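Long-range contacts in autophagy-related protein 9 (Schizosaccharomyces pombe, PDB 7D0I), which scrambles phospholipids between the two leaflets of autophagic membranes as a homotrimer, supplying and redistributing lipid for the growing autophagosome: residues Ala340-Met344 against Arg466-Leu471; Tyr349-Leu353 against Phe635-Thr640. The protein carries 1 engineered substitution. One frame throughout, in Å; residues are numbered along the deposited sequence.

Overall arrangement
From the N terminus, the chain reaches the probably cytoplasmic helices 336-343 and 345-355, which follow one another and supply the first halves of both contacts. It then runs through the membrane-embedded helix 427-447 and returns at 466-471, where contact 1 closes a loop of 121 intervening residues. Two transmembrane helices and helix 603-624 come next before 635-640 packs on 349-353 in contact 2, closing 281. The two closures cross, because their segments alternate along the chain. Their centres lie about 14 Å apart and they touch directly: Ile351 packs on Arg466, and Tyr468 on Ala352. Together they tie the paired short helices to the loop before helix 472-480 and to helix 629-638.

Contact 1 (Ala340-Met344 against Arg466-Leu471); sequences ANRIM and REYNEL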
ATOM      1  N   ALA A 340     -12.725  27.615  13.072  1.00 22.16           N
ATOM      2  CA  ALA A 340     -12.026  27.171  14.271  1.00 22.16           C
ATOM      3  C   ALA A 340     -11.131  28.268  14.827  1.00 22.16           C
ATOM      4  O   ALA A 340     -11.033  28.435  16.045  1.00 22.16           O
ATOM      5  CB  ALA A 340     -11.213  25.919  13.972  1.00 22.16           C
ATOM      6  N   ASN A 341     -10.459  29.023  13.957  1.00 22.33           N
ATOM      7  CA  ASN A 341      -9.615  30.113  14.437  1.00 22.33           C
ATOM      8  C   ASN A 341     -10.431  31.243  15.032  1.00 22.33           C
ATOM      9  O   ASN A 341      -9.929  31.978  15.885  1.00 22.33           O
ATOM     10  CB  ASN A 341      -8.747  30.660  13.311  1.00 22.33           C
ATOM     11  CG  ASN A 341      -7.526  29.835  13.070  1.00 22.33           C
ATOM     12  OD1 ASN A 341      -6.418  30.225  13.422  1.00 22.33           O
ATOM     13  ND2 ASN A 341      -7.714  28.674  12.472  1.00 22.33           N
ATOM     14  N   ARG A 342     -11.669  31.419  14.586  1.00 24.47           N
ATOM     15  CA  ARG A 342     -12.492  32.488  15.136  1.00 24.47           C
ATOM     16  C   ARG A 342     -13.196  32.072  16.418  1.00 24.47           C
ATOM     17  O   ARG A 342     -13.424  32.915  17.289  1.00 24.47           O
ATOM     18  CB  ARG A 342     -13.516  32.953  14.105  1.00 24.47           C
ATOM     19  CG  ARG A 342     -12.910  33.425  12.805  1.00 24.47           C
ATOM     20  CD  ARG A 342     -13.935  34.082  11.920  1.00 24.47           C
ATOM     21  NE  ARG A 342     -14.105  35.488  12.258  1.00 24.47           N
ATOM     22  CZ  ARG A 342     -13.563  36.487  11.575  1.00 24.47           C
ATOM     23  NH1 ARG A 342     -12.824  36.235  10.507  1.00 24.47           N
ATOM     24  NH2 ARG A 342     -13.764  37.738  11.958  1.00 24.47           N
ATOM     25  N   ILE A 343     -13.550  30.797  16.557  1.00 19.43           N
ATOM     26  CA  ILE A 343     -14.154  30.330  17.801  1.00 19.43           C
ATOM     27  C   ILE A 343     -13.110  30.257  18.901  1.00 19.43           C
ATOM     28  O   ILE A 343     -13.359  30.652  20.045  1.00 19.43           O
ATOM     29  CB  ILE A 343     -14.835  28.970  17.590  1.00 19.43           C
ATOM     30  CG1 ILE A 343     -15.975  29.084  16.594  1.00 19.43           C
ATOM     31  CG2 ILE A 343     -15.359  28.443  18.892  1.00 19.43           C
ATOM     32  CD1 ILE A 343     -16.550  27.766  16.211  1.00 19.43           C
ATOM     33  N   MET A 344     -11.923  29.754  18.579  1.00 15.93           N
ATOM     34  CA  MET A 344     -10.869  29.543  19.555  1.00 15.93           C
ATOM     35  C   MET A 344      -9.826  30.649  19.536  1.00 15.93           C
ATOM     36  O   MET A 344      -8.650  30.380  19.773  1.00 15.93           O
ATOM     37  CB  MET A 344     -10.199  28.198  19.316  1.00 15.93           C
ATOM     38  CG  MET A 344     -11.068  27.015  19.588  1.00 15.93           C
ATOM     39  SD  MET A 344     -10.088  25.540  19.740  1.00 15.93           S
ATOM     40  CE  MET A 344      -9.023  25.992  21.092  1.00 15.93           C
ATOM     41  N   ARG A 466      -4.166  19.880  25.158  1.00 11.50           N
ATOM     42  CA  ARG A 466      -4.984  20.578  24.182  1.00 11.50           C
ATOM     43  C   ARG A 466      -4.125  21.095  23.044  1.00 11.50           C
ATOM     44  O   ARG A 466      -3.024  21.603  23.257  1.00 11.50           O
ATOM     45  CB  ARG A 466      -5.723  21.726  24.849  1.00 11.50           C
ATOM     46  CG  ARG A 466      -6.714  22.429  23.976  1.00 11.50           C
ATOM     47  CD  ARG A 466      -7.931  21.602  23.711  1.00 11.50           C
ATOM     48  NE  ARG A 466      -9.009  22.398  23.147  1.00 11.50           N
ATOM     49  CZ  ARG A 466      -9.881  23.075  23.876  1.00 11.50           C
ATOM     50  NH1 ARG A 466      -9.795  23.061  25.188  1.00 11.50           N
ATOM     51  NH2 ARG A 466     -10.826  23.778  23.294  1.00 11.50           N
ATOM     52  N   GLU A 467      -4.631  20.950  21.829  1.00 13.91           N
ATOM     53  CA  GLU A 467      -3.997  21.489  20.641  1.00 13.91           C
ATOM     54  C   GLU A 467      -4.694  22.770  20.225  1.00 13.91           C
ATOM     55  O   GLU A 467      -5.806  23.065  20.654  1.00 13.91           O
ATOM     56  CB  GLU A 467      -4.037  20.475  19.504  1.00 13.91           C
ATOM     57  CG  GLU A 467      -3.184  19.266  19.764  1.00 13.91           C
ATOM     58  CD  GLU A 467      -3.332  18.216  18.707  1.00 13.91           C
ATOM     59  OE1 GLU A 467      -4.350  18.239  17.987  1.00 13.91           O
ATOM     60  OE2 GLU A 467      -2.428  17.365  18.593  1.00 13.91           O
ATOM     61  N   TYR A 468      -4.022  23.538  19.383  1.00 12.46           N
ATOM     62  CA  TYR A 468      -4.599  24.779  18.905  1.00 12.46           C
ATOM     63  C   TYR A 468      -5.677  24.493  17.875  1.00 12.46           C
ATOM     64  O   TYR A 468      -5.592  23.540  17.103  1.00 12.46           O
ATOM     65  CB  TYR A 468      -3.523  25.665  18.302  1.00 12.46           C
ATOM     66  CG  TYR A 468      -2.404  25.988  19.248  1.00 12.46           C
ATOM     67  CD1 TYR A 468      -1.254  25.239  19.260  1.00 12.46           C
ATOM     68  CD2 TYR A 468      -2.496  27.047  20.123  1.00 12.46           C
ATOM     69  CE1 TYR A 468      -0.235  25.530  20.113  1.00 12.46           C
ATOM     70  CE2 TYR A 468      -1.478  27.347  20.976  1.00 12.46           C
ATOM     71  CZ  TYR A 468      -0.351  26.582  20.970  1.00 12.46           C
ATOM     72  OH  TYR A 468       0.679  26.862  21.823  1.00 12.46           O
ATOM     73  N   ASN A 469      -6.709  25.323  17.887  1.00 15.00           N
ATOM     74  CA  ASN A 469      -7.853  25.234  16.988  1.00 15.00           C
ATOM     75  C   ASN A 469      -8.573  23.898  17.075  1.00 15.00           C
ATOM     76  O   ASN A 469      -9.404  23.594  16.218  1.00 15.00           O
ATOM     77  CB  ASN A 469      -7.450  25.514  15.543  1.00 15.00           C
ATOM     78  CG  ASN A 469      -6.809  26.858  15.385  1.00 15.00           C
ATOM     79  OD1 ASN A 469      -7.120  27.788  16.118  1.00 15.00           O
ATOM     80  ND2 ASN A 469      -5.896  26.970  14.440  1.00 15.00           N
ATOM     81  N   GLU A 470      -8.288  23.097  18.093  1.00 13.38           N
ATOM     82  CA  GLU A 470      -9.032  21.871  18.345  1.00 13.38           C
ATOM     83  C   GLU A 470     -10.242  22.226  19.187  1.00 13.38           C
ATOM     84  O   GLU A 470     -10.113  22.504  20.380  1.00 13.38           O
ATOM     85  CB  GLU A 470      -8.169  20.833  19.048  1.00 13.38           C
ATOM     86  CG  GLU A 470      -8.963  19.700  19.624  1.00 13.38           C
ATOM     87  CD  GLU A 470      -8.117  18.500  19.923  1.00 13.38           C
ATOM     88  OE1 GLU A 470      -8.172  17.533  19.138  1.00 13.38           O
ATOM     89  OE2 GLU A 470      -7.392  18.520  20.936  1.00 13.38           O
ATOM     90  N   LEU A 471     -11.412  22.235  18.562  1.00 13.87           N
ATOM     91  CA  LEU A 471     -12.626  22.632  19.247  1.00 13.87           C
ATOM     92  C   LEU A 471     -12.890  21.708  20.422  1.00 13.87           C
ATOM     93  O   LEU A 471     -12.381  20.594  20.493  1.00 13.87           O
ATOM     94  CB  LEU A 471     -13.799  22.643  18.274  1.00 13.87           C
ATOM     95  CG  LEU A 471     -13.752  23.778  17.259  1.00 13.87           C
ATOM     96  CD1 LEU A 471     -14.826  23.604  16.241  1.00 13.87           C
ATOM     97  CD2 LEU A 471     -13.924  25.093  17.953  1.00 13.87           C
TER
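Met344 reaches out from the end of helix 336-343 and lays its thioether over the turn formed by Glu467 to Glu470, a type II beta turn. CB starts toward the turn, with CG anti to the carbonyl carbon (chi1 -67°). CG of Met344 meets the methyl CD2 of Leu471 at 3.8 Å; the sulfur comes next, with SD of Met344 3.1 Å from the carbonyl O of Glu470. A bend at chi3 (59°) then turns the methyl toward Arg466, where CE of Met344 lies 3.6 Å from NH2 of Arg466, approaching the guanidinium obliquely.

The same carbonyl oxygen is gripped by Arg466, whose NE and NH2 both donate to O of Glu470, at 3.0 Å from NE. This side-on grip keeps the oxygen close to the guanidinium plane and pins the side chain across the turn. With an alanine here both donors go, and the Glu470 carbonyl is likely to lose these mates while a gap opens beside the Met344 methyl.

Beside the sulfur, Leu471 also sends CD2 to CG2 of Ile343, its side chain crossing that of Ile343 at about a right angle. One helical turn back, CB of Ala340 rests 3.7 Å from the backbone O of Asn469. The side-chain amides of Asn341 and Asn469 lie close, their planes 53° apart. Asn341 ND2 bonds the carbonyl of Tyr337, and Asn469 OD1 bonds Asn348.

Arg466 also touches a bound lauryl maltose neopentyl glycol, so the residue preceding the turn lines a pocket occupied by the detergent. Within the probably cytoplasmic part of the fold, the contact joins the end of helix 336-343 to the loop leading into helix 472-480, while Tyr191 of helix 183-195 packs on both Ile343 and Leu471.

Contact 2 (Tyr349-Leu353 against Phe635-Thr640); sequences YFIAL and FFREHT
Tyr349 comes first and carries the largest share of its own segment, laying one ring face against Phe636 and an edge against Phe635. With CG anti to the carbonyl carbon (chi1 -79°), the ring extends across to helix 629-638. Phe636 covers one face, its CE1 3.5 Å from CD1 of Tyr349 and displaced toward the rim. The two ring planes are inclined by 42°, neither stacked nor perpendicular. Phe635 meets the same tyrosine at the ring edge, CE1 lying 3.7 Å from CD1 of Tyr349.

At the far end of the ring OH of Tyr349 donates to OG1 of Thr640, 3.0 Å away. OG1 of Thr640 donates in turn to the carbonyl O of Phe636, 2.6 Å away, approaching from above the carbonyl plane. The chain of two hydrogen bonds runs from tyrosine through threonine to a carbonyl in the last turn of the helix, so both hydroxyls are engaged and the ring is held at its tip as well as along its flank.

One turn further, Ala352 points its CB at the edge of the Phe635 ring, 3.4 Å from CZ. Its small side chain lets the phenylalanine come close to the helix backbone. Leu353 follows, crossing Phe635 obliquely so that CD2 lies 3.6 Å from CD1 of that ring, while its CD1 only brushes CZ of Phe636.

Cys650 of strand 647-650 also touches Tyr349, Ala352 and Phe635, and Phe384 packs on Tyr349 and Phe636. This is helix-to-helix packing through an aromatic cluster, at the point where helix 629-638 gives way to the two-stranded antiparallel hairpin 640-650, and it fastens the hairpin near the end of the modelled chain to helix 345-355 in the probably cytoplasmic part of the Atg9 fold.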
ATOM      1  N   TYR A 349      -4.664  31.694  22.604  1.00 16.94           N
ATOM      2  CA  TYR A 349      -3.770  32.474  23.446  1.00 16.94           C
ATOM      3  C   TYR A 349      -3.647  31.864  24.828  1.00 16.94           C
ATOM      4  O   TYR A 349      -2.579  31.915  25.436  1.00 16.94           O
ATOM      5  CB  TYR A 349      -4.259  33.912  23.552  1.00 16.94           C
ATOM      6  CG  TYR A 349      -3.933  34.759  22.360  1.00 16.94           C
ATOM      7  CD1 TYR A 349      -2.641  35.176  22.116  1.00 16.94           C
ATOM      8  CD2 TYR A 349      -4.919  35.159  21.486  1.00 16.94           C
ATOM      9  CE1 TYR A 349      -2.342  35.952  21.035  1.00 16.94           C
ATOM     10  CE2 TYR A 349      -4.631  35.939  20.404  1.00 16.94           C
ATOM     11  CZ  TYR A 349      -3.343  36.332  20.182  1.00 16.94           C
ATOM     12  OH  TYR A 349      -3.057  37.112  19.094  1.00 16.94           O
ATOM     13  N   PHE A 350      -4.728  31.282  25.341  1.00 14.33           N
ATOM     14  CA  PHE A 350      -4.663  30.641  26.651  1.00 14.33           C
ATOM     15  C   PHE A 350      -3.774  29.406  26.615  1.00 14.33           C
ATOM     16  O   PHE A 350      -2.944  29.202  27.506  1.00 14.33           O
ATOM     17  CB  PHE A 350      -6.064  30.281  27.124  1.00 14.33           C
ATOM     18  CG  PHE A 350      -6.138  29.908  28.566  1.00 14.33           C
ATOM     19  CD1 PHE A 350      -6.381  30.859  29.524  1.00 14.33           C
ATOM     20  CD2 PHE A 350      -5.975  28.602  28.965  1.00 14.33           C
ATOM     21  CE1 PHE A 350      -6.455  30.518  30.842  1.00 14.33           C
ATOM     22  CE2 PHE A 350      -6.047  28.263  30.286  1.00 14.33           C
ATOM     23  CZ  PHE A 350      -6.285  29.218  31.220  1.00 14.33           C
ATOM     24  N   ILE A 351      -3.947  28.559  25.602  1.00 12.45           N
ATOM     25  CA  ILE A 351      -3.090  27.389  25.442  1.00 12.45           C
ATOM     26  C   ILE A 351      -1.635  27.806  25.349  1.00 12.45           C
ATOM     27  O   ILE A 351      -0.752  27.156  25.915  1.00 12.45           O
ATOM     28  CB  ILE A 351      -3.512  26.582  24.202  1.00 12.45           C
ATOM     29  CG1 ILE A 351      -4.938  26.087  24.337  1.00 12.45           C
ATOM     30  CG2 ILE A 351      -2.610  25.405  24.009  1.00 12.45           C
ATOM     31  CD1 ILE A 351      -5.503  25.601  23.051  1.00 12.45           C
ATOM     32  N   ALA A 352      -1.359  28.903  24.644  1.00 14.56           N
ATOM     33  CA  ALA A 352       0.021  29.333  24.457  1.00 14.56           C
ATOM     34  C   ALA A 352       0.594  30.006  25.690  1.00 14.56           C
ATOM     35  O   ALA A 352       1.804  29.951  25.905  1.00 14.56           O
ATOM     36  CB  ALA A 352       0.113  30.272  23.264  1.00 14.56           C
ATOM     37  N   LEU A 353      -0.237  30.655  26.501  1.00 17.25           N
ATOM     38  CA  LEU A 353       0.247  31.199  27.762  1.00 17.25           C
ATOM     39  C   LEU A 353       0.552  30.084  28.749  1.00 17.25           C
ATOM     40  O   LEU A 353       1.562  30.125  29.454  1.00 17.25           O
ATOM     41  CB  LEU A 353      -0.781  32.156  28.362  1.00 17.25           C
ATOM     42  CG  LEU A 353      -1.036  33.519  27.741  1.00 17.25           C
ATOM     43  CD1 LEU A 353      -2.243  34.129  28.392  1.00 17.25           C
ATOM     44  CD2 LEU A 353       0.150  34.410  27.936  1.00 17.25           C
ATOM     45  N   PHE A 635       3.940  39.126  25.183  1.00 22.13           N
ATOM     46  CA  PHE A 635       3.491  37.938  24.472  1.00 22.13           C
ATOM     47  C   PHE A 635       2.423  38.283  23.450  1.00 22.13           C
ATOM     48  O   PHE A 635       2.392  37.711  22.360  1.00 22.13           O
ATOM     49  CB  PHE A 635       2.968  36.897  25.452  1.00 22.13           C
ATOM     50  CG  PHE A 635       2.397  35.688  24.789  1.00 22.13           C
ATOM     51  CD1 PHE A 635       1.039  35.565  24.597  1.00 22.13           C
ATOM     52  CD2 PHE A 635       3.218  34.677  24.351  1.00 22.13           C
ATOM     53  CE1 PHE A 635       0.524  34.469  23.981  1.00 22.13           C
ATOM     54  CE2 PHE A 635       2.699  33.579  23.739  1.00 22.13           C
ATOM     55  CZ  PHE A 635       1.354  33.477  23.554  1.00 22.13           C
ATOM     56  N   PHE A 636       1.546  39.228  23.776  1.00 23.16           N
ATOM     57  CA  PHE A 636       0.497  39.563  22.831  1.00 23.16           C
ATOM     58  C   PHE A 636       0.999  40.422  21.688  1.00 23.16           C
ATOM     59  O   PHE A 636       0.296  40.560  20.684  1.00 23.16           O
ATOM     60  CB  PHE A 636      -0.656  40.261  23.545  1.00 23.16           C
ATOM     61  CG  PHE A 636      -1.507  39.332  24.350  1.00 23.16           C
ATOM     62  CD1 PHE A 636      -2.430  38.516  23.738  1.00 23.16           C
ATOM     63  CD2 PHE A 636      -1.377  39.266  25.717  1.00 23.16           C
ATOM     64  CE1 PHE A 636      -3.202  37.660  24.470  1.00 23.16           C
ATOM     65  CE2 PHE A 636      -2.153  38.410  26.450  1.00 23.16           C
ATOM     66  CZ  PHE A 636      -3.065  37.608  25.827  1.00 23.16           C
ATOM     67  N   ARG A 637       2.194  40.990  21.810  1.00 26.66           N
ATOM     68  CA  ARG A 637       2.789  41.785  20.745  1.00 26.66           C
ATOM     69  C   ARG A 637       3.733  40.968  19.878  1.00 26.66           C
ATOM     70  O   ARG A 637       3.661  41.033  18.651  1.00 26.66           O
ATOM     71  CB  ARG A 637       3.528  42.985  21.338  1.00 26.66           C
ATOM     72  CG  ARG A 637       4.365  43.742  20.340  1.00 26.66           C
ATOM     73  CD  ARG A 637       4.805  45.076  20.897  1.00 26.66           C
ATOM     74  NE  ARG A 637       5.193  44.998  22.300  1.00 26.66           N
ATOM     75  CZ  ARG A 637       6.346  44.503  22.733  1.00 26.66           C
ATOM     76  NH1 ARG A 637       6.608  44.484  24.029  1.00 26.66           N
ATOM     77  NH2 ARG A 637       7.230  44.017  21.877  1.00 26.66           N
ATOM     78  N   GLU A 638       4.614  40.186  20.501  1.00 26.94           N
ATOM     79  CA  GLU A 638       5.538  39.361  19.738  1.00 26.94           C
ATOM     80  C   GLU A 638       4.805  38.273  18.970  1.00 26.94           C
ATOM     81  O   GLU A 638       4.980  38.132  17.757  1.00 26.94           O
ATOM     82  CB  GLU A 638       6.574  38.736  20.669  1.00 26.94           C
ATOM     83  CG  GLU A 638       7.345  39.718  21.512  1.00 26.94           C
ATOM     84  CD  GLU A 638       8.202  39.029  22.559  1.00 26.94           C
ATOM     85  OE1 GLU A 638       8.061  37.799  22.728  1.00 26.94           O
ATOM     86  OE2 GLU A 638       9.016  39.713  23.217  1.00 26.94           O
ATOM     87  N   HIS A 639       3.978  37.489  19.658  1.00 22.69           N
ATOM     88  CA  HIS A 639       3.466  36.234  19.116  1.00 22.69           C
ATOM     89  C   HIS A 639       2.064  36.363  18.545  1.00 22.69           C
ATOM     90  O   HIS A 639       1.262  35.438  18.652  1.00 22.69           O
ATOM     91  CB  HIS A 639       3.513  35.153  20.184  1.00 22.69           C
ATOM     92  CG  HIS A 639       4.878  34.945  20.757  1.00 22.69           C
ATOM     93  ND1 HIS A 639       5.235  35.395  22.007  1.00 22.69           N
ATOM     94  CD2 HIS A 639       5.970  34.322  20.257  1.00 22.69           C
ATOM     95  CE1 HIS A 639       6.491  35.064  22.250  1.00 22.69           C
ATOM     96  NE2 HIS A 639       6.960  34.414  21.204  1.00 22.69           N
ATOM     97  N   THR A 640       1.752  37.491  17.921  1.00 21.15           N
ATOM     98  CA  THR A 640       0.499  37.692  17.209  1.00 21.15           C
ATOM     99  C   THR A 640       0.789  37.806  15.721  1.00 21.15           C
ATOM    100  O   THR A 640       1.650  38.590  15.315  1.00 21.15           O
ATOM    101  CB  THR A 640      -0.207  38.955  17.691  1.00 21.15           C
ATOM    102  OG1 THR A 640      -0.592  38.795  19.056  1.00 21.15           O
ATOM    103  CG2 THR A 640      -1.423  39.223  16.856  1.00 21.15           C
TER